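Local structure of genome polyprotein (Rhinovirus C, 6KU8) at residues 72-77 and 163-168; 26-31 and 42-47; 152-155 and 161-164. The protein acts as the 3C cysteine protease that probably cuts the viral polyprotein into its mature proteins, and is bound here by the inhibitor rupintrivir. One frame throughout, in Å; residues are numbered along the deposited sequence.

Contact 1 of 3, residues 72-77 and 163-168; sequences DTEITL and IHVGGN. With AG7 (4-{2-(4-fluoro-benzyl)-6-methyl-5-[(5-methyl-isoxazole-3-carbonyl)-amino]-4-oxo-heptanoylamino}-5-(2-oxo-pyrrolidin-3-yl)-pentanoic acid ethyl ester), chain B.
E74 and V165 meet across the seam between the two beta barrels of this chymotrypsin-like fold, in the cleft where rupintrivir lies. The side chains run antiparallel alongside one another, CG of E74 coming to 3.9 Å from CB of V165. A chi1 of -66° sets CG1 of V165 opposite the carbonyl carbon, where it lies against CB of E74. Next to this pair the isoleucines cross obliquely: I163 reaches out with its terminal methyl, and CD1 comes to 4.0 Å from CG1 of I75. No hydrogen bond joins the segments; the close side-chain contacts between them are carbon to carbon.

The inhibitor lies alongside this pair. The carboxylate of E74 lies above the plane of the fluorobenzyl ring, displaced outward past its C08 rim, with CD of E74 3.5 Å from AG7 C08. OE2 points at ND1 of H43, a probable hydrogen bond whose modelled length is doubtfully short. G167 treats the inhibitor as an added strand: its N donates to AG7 O03 at 3.3 Å, and its O accepts from AG7 N58 along a nearly straight bond (172°). Just before it, V165 and G166 form a classic beta bulge opposite Y173.

Behind E74 the chain turns a corner through an ST turn, N of I75 donating to OG1 of T73 at 3.1 Å, and that hydroxyl is also hydrogen-bonded to O of L65.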
loop_
_atom_site.group_PDB
_atom_site.type_symbol
_atom_site.label_atom_id
_atom_site.label_comp_id
_atom_site.label_asym_id
_atom_site.label_seq_id
_atom_site.Cartn_x
_atom_site.Cartn_y
_atom_site.Cartn_z
ATOM N N ASP A 72 14.701 -0.892 3.810
ATOM C CA ASP A 72 13.307 -0.469 3.739
ATOM C C ASP A 72 12.476 -1.401 2.870
ATOM O O ASP A 72 12.879 -1.772 1.768
ATOM C CB ASP A 72 13.227 0.941 3.169
ATOM C CG ASP A 72 13.539 1.993 4.190
ATOM O OD1 ASP A 72 13.049 1.857 5.326
ATOM O OD2 ASP A 72 14.260 2.956 3.853
ATOM N N THR A 73 11.299 -1.774 3.368
ATOM C CA THR A 73 10.288 -2.381 2.515
ATOM C C THR A 73 9.425 -1.339 1.807
ATOM O O THR A 73 8.662 -1.702 0.906
ATOM C CB THR A 73 9.362 -3.301 3.323
ATOM O OG1 THR A 73 8.579 -2.503 4.227
ATOM C CG2 THR A 73 10.155 -4.337 4.099
ATOM N N GLU A 74 9.507 -0.070 2.206
ATOM C CA GLU A 74 8.648 1.030 1.764
ATOM C C GLU A 74 7.268 0.940 2.414
ATOM O O GLU A 74 6.381 1.755 2.091
ATOM C CB GLU A 74 8.470 1.077 0.236
ATOM C CG GLU A 74 8.976 2.323 -0.471
ATOM C CD GLU A 74 8.937 3.599 0.372
ATOM O OE1 GLU A 74 9.904 3.848 1.106
ATOM O OE2 GLU A 74 7.974 4.378 0.262
ATOM N N ILE A 75 7.046 -0.021 3.306
ATOM C CA ILE A 75 5.801 -0.139 4.048
ATOM C C ILE A 75 5.993 0.392 5.461
ATOM O O ILE A 75 6.901 -0.037 6.186
ATOM C CB ILE A 75 5.303 -1.591 4.085
ATOM C CG1 ILE A 75 4.823 -2.015 2.700
ATOM C CG2 ILE A 75 4.198 -1.728 5.119
ATOM C CD1 ILE A 75 4.693 -3.476 2.561
ATOM N N THR A 76 5.111 1.301 5.860
ATOM C CA THR A 76 5.015 1.773 7.229
ATOM C C THR A 76 3.643 1.407 7.774
ATOM O O THR A 76 2.633 1.599 7.088
ATOM C CB THR A 76 5.239 3.283 7.289
ATOM O OG1 THR A 76 6.615 3.559 7.001
ATOM C CG2 THR A 76 4.876 3.826 8.651
ATOM N N LEU A 77 3.616 0.840 8.988
ATOM C CA LEU A 77 2.375 0.566 9.701
ATOM C C LEU A 77 2.039 1.755 10.585
ATOM O O LEU A 77 2.909 2.262 11.302
ATOM C CB LEU A 77 2.490 -0.693 10.575
ATOM C CG LEU A 77 2.946 -2.041 10.004
ATOM C CD1 LEU A 77 2.696 -3.156 11.004
ATOM C CD2 LEU A 77 2.251 -2.346 8.690
ATOM N N ILE A 163 1.099 -2.786 -1.904
ATOM C CA ILE A 163 0.731 -1.392 -2.109
ATOM C C ILE A 163 1.729 -0.780 -3.087
ATOM O O ILE A 163 2.929 -1.089 -3.053
ATOM C CB ILE A 163 0.666 -0.592 -0.790
ATOM C CG1 ILE A 163 2.057 -0.526 -0.136
ATOM C CG2 ILE A 163 -0.445 -1.184 0.124
ATOM C CD1 ILE A 163 2.145 0.447 1.045
ATOM N N HIS A 164 1.223 0.066 -3.970
ATOM C CA HIS A 164 2.053 0.663 -5.000
ATOM C C HIS A 164 3.007 1.678 -4.387
ATOM O O HIS A 164 2.581 2.539 -3.609
ATOM C CB HIS A 164 1.184 1.350 -6.050
ATOM C CG HIS A 164 1.985 1.891 -7.179
ATOM N ND1 HIS A 164 2.598 1.070 -8.098
ATOM C CD2 HIS A 164 2.363 3.154 -7.485
ATOM C CE1 HIS A 164 3.278 1.809 -8.956
ATOM N NE2 HIS A 164 3.162 3.075 -8.598
ATOM N N VAL A 165 4.298 1.608 -4.749
ATOM C CA VAL A 165 5.248 2.515 -4.097
ATOM C C VAL A 165 6.199 3.221 -5.069
ATOM O O VAL A 165 6.865 4.184 -4.683
ATOM C CB VAL A 165 6.059 1.791 -3.002
ATOM C CG1 VAL A 165 5.155 1.354 -1.850
ATOM C CG2 VAL A 165 6.846 0.606 -3.593
ATOM N N GLY A 166 6.272 2.786 -6.323
ATOM C CA GLY A 166 7.122 3.506 -7.259
ATOM C C GLY A 166 6.945 3.063 -8.695
ATOM O O GLY A 166 6.175 2.148 -9.001
ATOM N N GLY A 167 7.658 3.749 -9.582
ATOM C CA GLY A 167 7.637 3.407 -10.998
ATOM C C GLY A 167 8.600 4.292 -11.761
ATOM O O GLY A 167 9.161 5.247 -11.222
ATOM N N ASN A 168 8.779 3.961 -13.044
ATOM C CA ASN A 168 9.750 4.657 -13.884
ATOM C C ASN A 168 9.138 5.111 -15.206
ATOM O O ASN A 168 9.868 5.341 -16.182
ATOM C CB ASN A 168 10.985 3.779 -14.139
ATOM C CG ASN A 168 10.716 2.651 -15.130
ATOM O OD1 ASN A 168 9.566 2.293 -15.385
ATOM N ND2 ASN A 168 11.788 2.096 -15.705
HETATM C C01 AG7 B . 9.847 6.981 -7.537
HETATM C C02 AG7 B . 9.684 7.749 -6.236
HETATM O O03 AG7 B . 9.001 6.323 -8.071
HETATM C C04 AG7 B . 8.507 7.311 -5.376
HETATM C C05 AG7 B . 8.825 7.909 -4.016
HETATM C C06 AG7 B . 9.848 7.042 -3.266
HETATM C C07 AG7 B . 9.637 5.678 -3.134
HETATM C C08 AG7 B . 10.557 4.892 -2.460
HETATM C C09 AG7 B . 11.702 5.462 -1.914
HETATM C C10 AG7 B . 11.919 6.826 -2.044
HETATM C C11 AG7 B . 10.996 7.616 -2.719
HETATM N N12 AG7 B . 6.016 7.163 -6.181
HETATM C C13 AG7 B . 4.929 7.829 -6.921
HETATM C C14 AG7 B . 4.534 6.818 -7.985
HETATM C C15 AG7 B . 5.635 6.762 -9.111
HETATM C C16 AG7 B . 5.018 5.983 -10.383
HETATM N N17 AG7 B . 5.431 6.590 -11.484
HETATM O O18 AG7 B . 4.321 5.027 -10.325
HETATM C C19 AG7 B . 3.703 8.359 -6.167
HETATM C C20 AG7 B . 4.084 8.820 -4.752
HETATM C C21 AG7 B . 4.206 10.306 -5.003
HETATM O O22 AG7 B . 5.194 11.063 -4.383
HETATM O O23 AG7 B . 3.454 10.787 -5.779
HETATM C C47 AG7 B . 7.268 7.890 -6.056
HETATM O O48 AG7 B . 7.329 8.974 -6.528
HETATM C C50 AG7 B . 5.156 12.394 -4.800
HETATM C C53 AG7 B . 6.000 13.223 -3.833
HETATM C C57 AG7 B . 11.251 7.169 -8.080
HETATM N N58 AG7 B . 11.458 6.291 -9.166
HETATM C C59 AG7 B . 12.760 5.746 -9.343
HETATM O O60 AG7 B . 13.714 5.937 -8.656
HETATM C C78 AG7 B . 11.440 8.588 -8.620
HETATM C C81 AG7 B . 12.895 8.903 -8.991
HETATM F F1 AG7 B . 12.608 4.676 -1.254
HETATM C C82 AG7 B . 10.526 8.791 -9.833
HETATM C C83 AG7 B . 6.302 7.779 -11.111
HETATM C C84 AG7 B . 5.989 7.979 -9.556
HETATM C C1 AG7 B . 12.752 4.903 -10.561
#

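Contact 2 of 3, residues 26-31 and 42-47; sequences GEFNML and THAECG. With AG7 (4-{2-(4-fluoro-benzyl)-6-methyl-5-[(5-methyl-isoxazole-3-carbonyl)-amino]-4-oxo-heptanoylamino}-5-(2-oxo-pyrrolidin-3-yl)-pentanoic acid ethyl ester), chain B.
This is an aromatic and methyl contact with no hydrogen bond across it, in the N-terminal barrel on the side facing the inhibitor cleft, where strand 26-34 meets the 3-10 turn 42-44 that follows strand 37-41. F28 carries it. Its ring lies flat beneath A44, whose CB stands over the centre of one face, 3.5 Å from the ring centroid and only 10° off the normal, a clean CH-pi contact. With CG opposite the carbonyl carbon and beside the backbone N (chi1 -60°), the F28 ring is laid against the A44 methyl.

H43 meets the same ring from another direction. Its NE2 comes up at the rim, near the plane of the phenyl, 3.6 Å from CE2 of F28. The two rings are neither stacked nor edge-to-face: their planes make 64° with each other and their centroids are 5.6 Å apart. The turn that carries H43 and A44 is closed by the bond from N of E45 to O of T42, 3.0 Å long.

H43 belongs to what is probably the catalytic triad, with C150 and E74, as in other picornaviral 3C proteases. ND1 faces the carboxylate of E74, and the inhibitor covers one face of the imidazole, AG7 C05 lying over its centre; another inhibitor carbon, C20, lies 3.9 Å from CE2 of F28. F28 and H43 both touch C150. The hydrocarbon rim of F28 offers NE2 no polar partner, so this contact is apolar and probably restrains the imidazole by shape, with the inhibitor against its face.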
loop_
_atom_site.group_PDB
_atom_site.type_symbol
_atom_site.label_atom_id
_atom_site.label_comp_id
_atom_site.label_asym_id
_atom_site.label_seq_id
_atom_site.Cartn_x
_atom_site.Cartn_y
_atom_site.Cartn_z
ATOM N N GLY A 26 2.144 15.025 -0.466
ATOM C CA GLY A 26 0.967 14.913 -1.302
ATOM C C GLY A 26 -0.051 13.930 -0.755
ATOM O O GLY A 26 -0.042 13.556 0.421
ATOM N N GLU A 27 -0.943 13.501 -1.648
ATOM C CA GLU A 27 -2.037 12.599 -1.320
ATOM C C GLU A 27 -1.643 11.158 -1.618
ATOM O O GLU A 27 -1.110 10.859 -2.687
ATOM C CB GLU A 27 -3.299 12.950 -2.113
ATOM C CG GLU A 27 -4.092 14.117 -1.575
ATOM C CD GLU A 27 -5.429 14.273 -2.283
ATOM O OE1 GLU A 27 -5.611 13.702 -3.386
ATOM O OE2 GLU A 27 -6.304 14.950 -1.713
ATOM N N PHE A 28 -1.918 10.274 -0.669
ATOM C CA PHE A 28 -1.642 8.851 -0.799
ATOM C C PHE A 28 -2.903 8.083 -0.455
ATOM O O PHE A 28 -3.796 8.598 0.227
ATOM C CB PHE A 28 -0.510 8.385 0.131
ATOM C CG PHE A 28 0.797 9.078 -0.109
ATOM C CD1 PHE A 28 1.020 10.357 0.384
ATOM C CD2 PHE A 28 1.804 8.450 -0.832
ATOM C CE1 PHE A 28 2.228 11.004 0.148
ATOM C CE2 PHE A 28 3.014 9.079 -1.058
ATOM C CZ PHE A 28 3.229 10.353 -0.579
ATOM N N ASN A 29 -2.959 6.836 -0.925
ATOM C CA ASN A 29 -3.974 5.898 -0.467
ATOM C C ASN A 29 -3.467 5.197 0.785
ATOM O O ASN A 29 -2.323 4.737 0.822
ATOM C CB ASN A 29 -4.325 4.860 -1.532
ATOM C CG ASN A 29 -5.400 3.908 -1.064
ATOM O OD1 ASN A 29 -6.502 4.323 -0.726
ATOM N ND2 ASN A 29 -5.084 2.622 -1.041
ATOM N N MET A 30 -4.325 5.123 1.800
ATOM C CA MET A 30 -4.053 4.409 3.034
ATOM C C MET A 30 -4.945 3.176 3.097
ATOM O O MET A 30 -6.164 3.274 2.902
ATOM C CB MET A 30 -4.296 5.306 4.252
ATOM C CG MET A 30 -3.941 4.639 5.605
ATOM S SD MET A 30 -4.626 5.535 7.040
ATOM C CE MET A 30 -6.282 4.831 7.093
ATOM N N LEU A 31 -4.342 2.021 3.362
ATOM C CA LEU A 31 -5.057 0.747 3.381
ATOM C C LEU A 31 -5.157 0.252 4.823
ATOM O O LEU A 31 -4.154 -0.146 5.420
ATOM C CB LEU A 31 -4.353 -0.288 2.505
ATOM C CG LEU A 31 -4.834 -1.728 2.708
ATOM C CD1 LEU A 31 -6.277 -1.869 2.249
ATOM C CD2 LEU A 31 -3.920 -2.694 1.955
ATOM N N THR A 42 6.205 4.310 3.118
ATOM C CA THR A 42 7.165 4.962 4.011
ATOM C C THR A 42 7.538 6.354 3.512
ATOM O O THR A 42 7.708 7.279 4.315
ATOM C CB THR A 42 8.418 4.101 4.165
ATOM O OG1 THR A 42 8.055 2.857 4.770
ATOM C CG2 THR A 42 9.457 4.807 5.055
ATOM N N HIS A 43 7.660 6.531 2.191
ATOM C CA HIS A 43 8.070 7.836 1.667
ATOM C C HIS A 43 6.962 8.884 1.725
ATOM O O HIS A 43 7.195 10.023 1.306
ATOM C CB HIS A 43 8.589 7.698 0.232
ATOM C CG HIS A 43 7.527 7.375 -0.781
ATOM N ND1 HIS A 43 7.313 6.095 -1.259
ATOM C CD2 HIS A 43 6.624 8.166 -1.414
ATOM C CE1 HIS A 43 6.325 6.113 -2.141
ATOM N NE2 HIS A 43 5.894 7.359 -2.256
ATOM N N ALA A 44 5.766 8.542 2.210
ATOM C CA ALA A 44 4.796 9.581 2.528
ATOM C C ALA A 44 5.231 10.392 3.740
ATOM O O ALA A 44 4.734 11.505 3.941
ATOM C CB ALA A 44 3.407 8.971 2.761
ATOM N N GLU A 45 6.148 9.856 4.545
ATOM C CA GLU A 45 6.743 10.562 5.684
ATOM C C GLU A 45 5.689 11.057 6.670
ATOM O O GLU A 45 5.672 12.226 7.068
ATOM C CB GLU A 45 7.628 11.714 5.203
ATOM C CG GLU A 45 8.881 11.235 4.489
ATOM C CD GLU A 45 9.698 12.378 3.913
ATOM O OE1 GLU A 45 9.526 13.531 4.380
ATOM O OE2 GLU A 45 10.507 12.124 2.988
ATOM N N CYS A 46 4.815 10.145 7.093
ATOM C CA CYS A 46 3.764 10.522 8.029
ATOM C C CYS A 46 4.363 10.984 9.355
ATOM O O CYS A 46 5.381 10.459 9.812
ATOM C CB CYS A 46 2.808 9.352 8.256
ATOM S SG CYS A 46 1.932 8.836 6.742
ATOM N N GLY A 47 3.728 11.984 9.965
ATOM C CA GLY A 47 4.145 12.507 11.251
ATOM C C GLY A 47 3.402 11.870 12.410
ATOM O O GLY A 47 2.744 10.835 12.273
HETATM C C01 AG7 B . 9.847 6.981 -7.537
HETATM C C02 AG7 B . 9.684 7.749 -6.236
HETATM O O03 AG7 B . 9.001 6.323 -8.071
HETATM C C04 AG7 B . 8.507 7.311 -5.376
HETATM C C05 AG7 B . 8.825 7.909 -4.016
HETATM C C06 AG7 B . 9.848 7.042 -3.266
HETATM C C07 AG7 B . 9.637 5.678 -3.134
HETATM C C08 AG7 B . 10.557 4.892 -2.460
HETATM C C09 AG7 B . 11.702 5.462 -1.914
HETATM C C10 AG7 B . 11.919 6.826 -2.044
HETATM C C11 AG7 B . 10.996 7.616 -2.719
HETATM N N12 AG7 B . 6.016 7.163 -6.181
HETATM C C13 AG7 B . 4.929 7.829 -6.921
HETATM C C14 AG7 B . 4.534 6.818 -7.985
HETATM C C15 AG7 B . 5.635 6.762 -9.111
HETATM C C16 AG7 B . 5.018 5.983 -10.383
HETATM N N17 AG7 B . 5.431 6.590 -11.484
HETATM O O18 AG7 B . 4.321 5.027 -10.325
HETATM C C19 AG7 B . 3.703 8.359 -6.167
HETATM C C20 AG7 B . 4.084 8.820 -4.752
HETATM C C21 AG7 B . 4.206 10.306 -5.003
HETATM O O22 AG7 B . 5.194 11.063 -4.383
HETATM O O23 AG7 B . 3.454 10.787 -5.779
HETATM C C47 AG7 B . 7.268 7.890 -6.056
HETATM O O48 AG7 B . 7.329 8.974 -6.528
HETATM C C50 AG7 B . 5.156 12.394 -4.800
HETATM C C53 AG7 B . 6.000 13.223 -3.833
HETATM C C57 AG7 B . 11.251 7.169 -8.080
HETATM N N58 AG7 B . 11.458 6.291 -9.166
HETATM C C59 AG7 B . 12.760 5.746 -9.343
HETATM O O60 AG7 B . 13.714 5.937 -8.656
HETATM C C78 AG7 B . 11.440 8.588 -8.620
HETATM C C81 AG7 B . 12.895 8.903 -8.991
HETATM F F1 AG7 B . 12.608 4.676 -1.254
HETATM C C82 AG7 B . 10.526 8.791 -9.833
HETATM C C83 AG7 B . 6.302 7.779 -11.111
HETATM C C84 AG7 B . 5.989 7.979 -9.556
HETATM C C1 AG7 B . 12.752 4.903 -10.561
#

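Contact 3 of 3, residues 152-155 and 161-164; sequences GVIA and VAIH. With AG7 (4-{2-(4-fluoro-benzyl)-6-methyl-5-[(5-methyl-isoxazole-3-carbonyl)-amino]-4-oxo-heptanoylamino}-5-(2-oxo-pyrrolidin-3-yl)-pentanoic acid ethyl ester), chain B.
The beta hairpin of strands 153-156 and 159-167 in the C-terminal barrel brings G152 and I154 against V161 to H164. N of H164 donates to O of G152 at 2.8 Å from within the plane of that carbonyl, and the same oxygen takes a CA-H...O contact from I163. Two residues along, N of I154 donates to O of A162, also at 2.8 Å, but from 37° out of the plane of that carbonyl. V153 and I163 form the non-hydrogen-bonded antiparallel pair between these bonds, and the side chain of V153 packs on N29 and L31 of the other barrel.

At I154 the regular pairing is interrupted by a classic beta bulge, in which V161 and A162 both face one residue. O of I154 accepts from N of V161 at 3.0 Å and weakly from N of A162 at 3.4 Å. On the side chains, CG2 of I154 touches CG1 of V161 at 3.9 Å, while its CB lies 4.0 Å from CB of A162.

H164 swings its ring clear of G152 (chi1 -176°, CG trans to N). NE2 then donates to the lactam oxygen O18 of AG7 at 2.9 Å, and ND1 is hydrogen-bonded to OH of Y141.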
loop_
_atom_site.group_PDB
_atom_site.type_symbol
_atom_site.label_atom_id
_atom_site.label_comp_id
_atom_site.label_asym_id
_atom_site.label_seq_id
_atom_site.Cartn_x
_atom_site.Cartn_y
_atom_site.Cartn_z
ATOM N N GLY A 152 -1.833 2.884 -3.604
ATOM C CA GLY A 152 -2.844 2.099 -4.280
ATOM C C GLY A 152 -2.676 0.630 -3.952
ATOM O O GLY A 152 -1.549 0.156 -3.806
ATOM N N VAL A 153 -3.756 -0.085 -3.861
ATOM C CA VAL A 153 -3.737 -1.486 -3.570
ATOM C C VAL A 153 -3.527 -2.336 -4.834
ATOM O O VAL A 153 -4.112 -2.075 -5.823
ATOM C CB VAL A 153 -5.040 -1.939 -2.891
ATOM C CG1 VAL A 153 -4.924 -3.364 -2.457
ATOM C CG2 VAL A 153 -5.432 -1.065 -1.720
ATOM N N ILE A 154 -2.650 -3.319 -4.769
ATOM C CA ILE A 154 -2.454 -4.259 -5.852
ATOM C C ILE A 154 -3.177 -5.528 -5.398
ATOM O O ILE A 154 -2.745 -6.164 -4.481
ATOM C CB ILE A 154 -0.986 -4.549 -6.144
ATOM C CG1 ILE A 154 -0.203 -3.280 -6.471
ATOM C CG2 ILE A 154 -0.864 -5.613 -7.214
ATOM C CD1 ILE A 154 -0.684 -2.477 -7.610
ATOM N N ALA A 155 -4.262 -5.851 -6.082
ATOM C CA ALA A 155 -5.114 -6.964 -5.722
ATOM C C ALA A 155 -6.108 -7.443 -6.755
ATOM O O ALA A 155 -6.279 -6.821 -7.765
ATOM C CB ALA A 155 -5.924 -6.577 -4.511
ATOM N N VAL A 161 -2.107 -8.030 -2.281
ATOM C CA VAL A 161 -0.772 -8.538 -2.529
ATOM C C VAL A 161 0.319 -7.480 -2.413
ATOM O O VAL A 161 1.480 -7.838 -2.142
ATOM C CB VAL A 161 -0.773 -9.218 -3.916
ATOM C CG1 VAL A 161 0.187 -8.601 -4.908
ATOM C CG2 VAL A 161 -0.680 -10.735 -3.790
ATOM N N ALA A 162 0.004 -6.194 -2.551
ATOM C CA ALA A 162 1.022 -5.151 -2.432
ATOM C C ALA A 162 0.335 -3.797 -2.332
ATOM O O ALA A 162 -0.859 -3.672 -2.602
ATOM C CB ALA A 162 1.996 -5.161 -3.623
ATOM N N ILE A 163 1.099 -2.786 -1.904
ATOM C CA ILE A 163 0.731 -1.392 -2.109
ATOM C C ILE A 163 1.729 -0.780 -3.087
ATOM O O ILE A 163 2.929 -1.089 -3.053
ATOM C CB ILE A 163 0.666 -0.592 -0.790
ATOM C CG1 ILE A 163 2.057 -0.526 -0.136
ATOM C CG2 ILE A 163 -0.445 -1.184 0.124
ATOM C CD1 ILE A 163 2.145 0.447 1.045
ATOM N N HIS A 164 1.223 0.066 -3.970
ATOM C CA HIS A 164 2.053 0.663 -5.000
ATOM C C HIS A 164 3.007 1.678 -4.387
ATOM O O HIS A 164 2.581 2.539 -3.609
ATOM C CB HIS A 164 1.184 1.350 -6.050
ATOM C CG HIS A 164 1.985 1.891 -7.179
ATOM N ND1 HIS A 164 2.598 1.070 -8.098
ATOM C CD2 HIS A 164 2.363 3.154 -7.485
ATOM C CE1 HIS A 164 3.278 1.809 -8.956
ATOM N NE2 HIS A 164 3.162 3.075 -8.598
HETATM C C01 AG7 B . 9.847 6.981 -7.537
HETATM C C02 AG7 B . 9.684 7.749 -6.236
HETATM O O03 AG7 B . 9.001 6.323 -8.071
HETATM C C04 AG7 B . 8.507 7.311 -5.376
HETATM C C05 AG7 B . 8.825 7.909 -4.016
HETATM C C06 AG7 B . 9.848 7.042 -3.266
HETATM C C07 AG7 B . 9.637 5.678 -3.134
HETATM C C08 AG7 B . 10.557 4.892 -2.460
HETATM C C09 AG7 B . 11.702 5.462 -1.914
HETATM C C10 AG7 B . 11.919 6.826 -2.044
HETATM C C11 AG7 B . 10.996 7.616 -2.719
HETATM N N12 AG7 B . 6.016 7.163 -6.181
HETATM C C13 AG7 B . 4.929 7.829 -6.921
HETATM C C14 AG7 B . 4.534 6.818 -7.985
HETATM C C15 AG7 B . 5.635 6.762 -9.111
HETATM C C16 AG7 B . 5.018 5.983 -10.383
HETATM N N17 AG7 B . 5.431 6.590 -11.484
HETATM O O18 AG7 B . 4.321 5.027 -10.325
HETATM C C19 AG7 B . 3.703 8.359 -6.167
HETATM C C20 AG7 B . 4.084 8.820 -4.752
HETATM C C21 AG7 B . 4.206 10.306 -5.003
HETATM O O22 AG7 B . 5.194 11.063 -4.383
HETATM O O23 AG7 B . 3.454 10.787 -5.779
HETATM C C47 AG7 B . 7.268 7.890 -6.056
HETATM O O48 AG7 B . 7.329 8.974 -6.528
HETATM C C50 AG7 B . 5.156 12.394 -4.800
HETATM C C53 AG7 B . 6.000 13.223 -3.833
HETATM C C57 AG7 B . 11.251 7.169 -8.080
HETATM N N58 AG7 B . 11.458 6.291 -9.166
HETATM C C59 AG7 B . 12.760 5.746 -9.343
HETATM O O60 AG7 B . 13.714 5.937 -8.656
HETATM C C78 AG7 B . 11.440 8.588 -8.620
HETATM C C81 AG7 B . 12.895 8.903 -8.991
HETATM F F1 AG7 B . 12.608 4.676 -1.254
HETATM C C82 AG7 B . 10.526 8.791 -9.833
HETATM C C83 AG7 B . 6.302 7.779 -11.111
HETATM C C84 AG7 B . 5.989 7.979 -9.556
HETATM C C1 AG7 B . 12.752 4.903 -10.561
#

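In the fold
Along the chain, contact 2 closes first, within the N-terminal barrel. Contact 1 opens next, at 72-77, and ends on strand 159-167, where contact 3 also ends; these two share I163 and H164, and their centres lie 9 Å apart. Contact 1 spans the two barrels, contact 3 stays in the C-terminal one, and the centre of contact 2 is about 10 Å from that of contact 1 and 14 Å from that of contact 3. T42 and T76 join contacts 1 and 2 through a hydroxyl pair, while N29 and L31 pack on V153 to tie contact 2 to contact 3. All three reach AG7, so the inhibitor cleft is built from both barrels, as in chymotrypsin-like proteases.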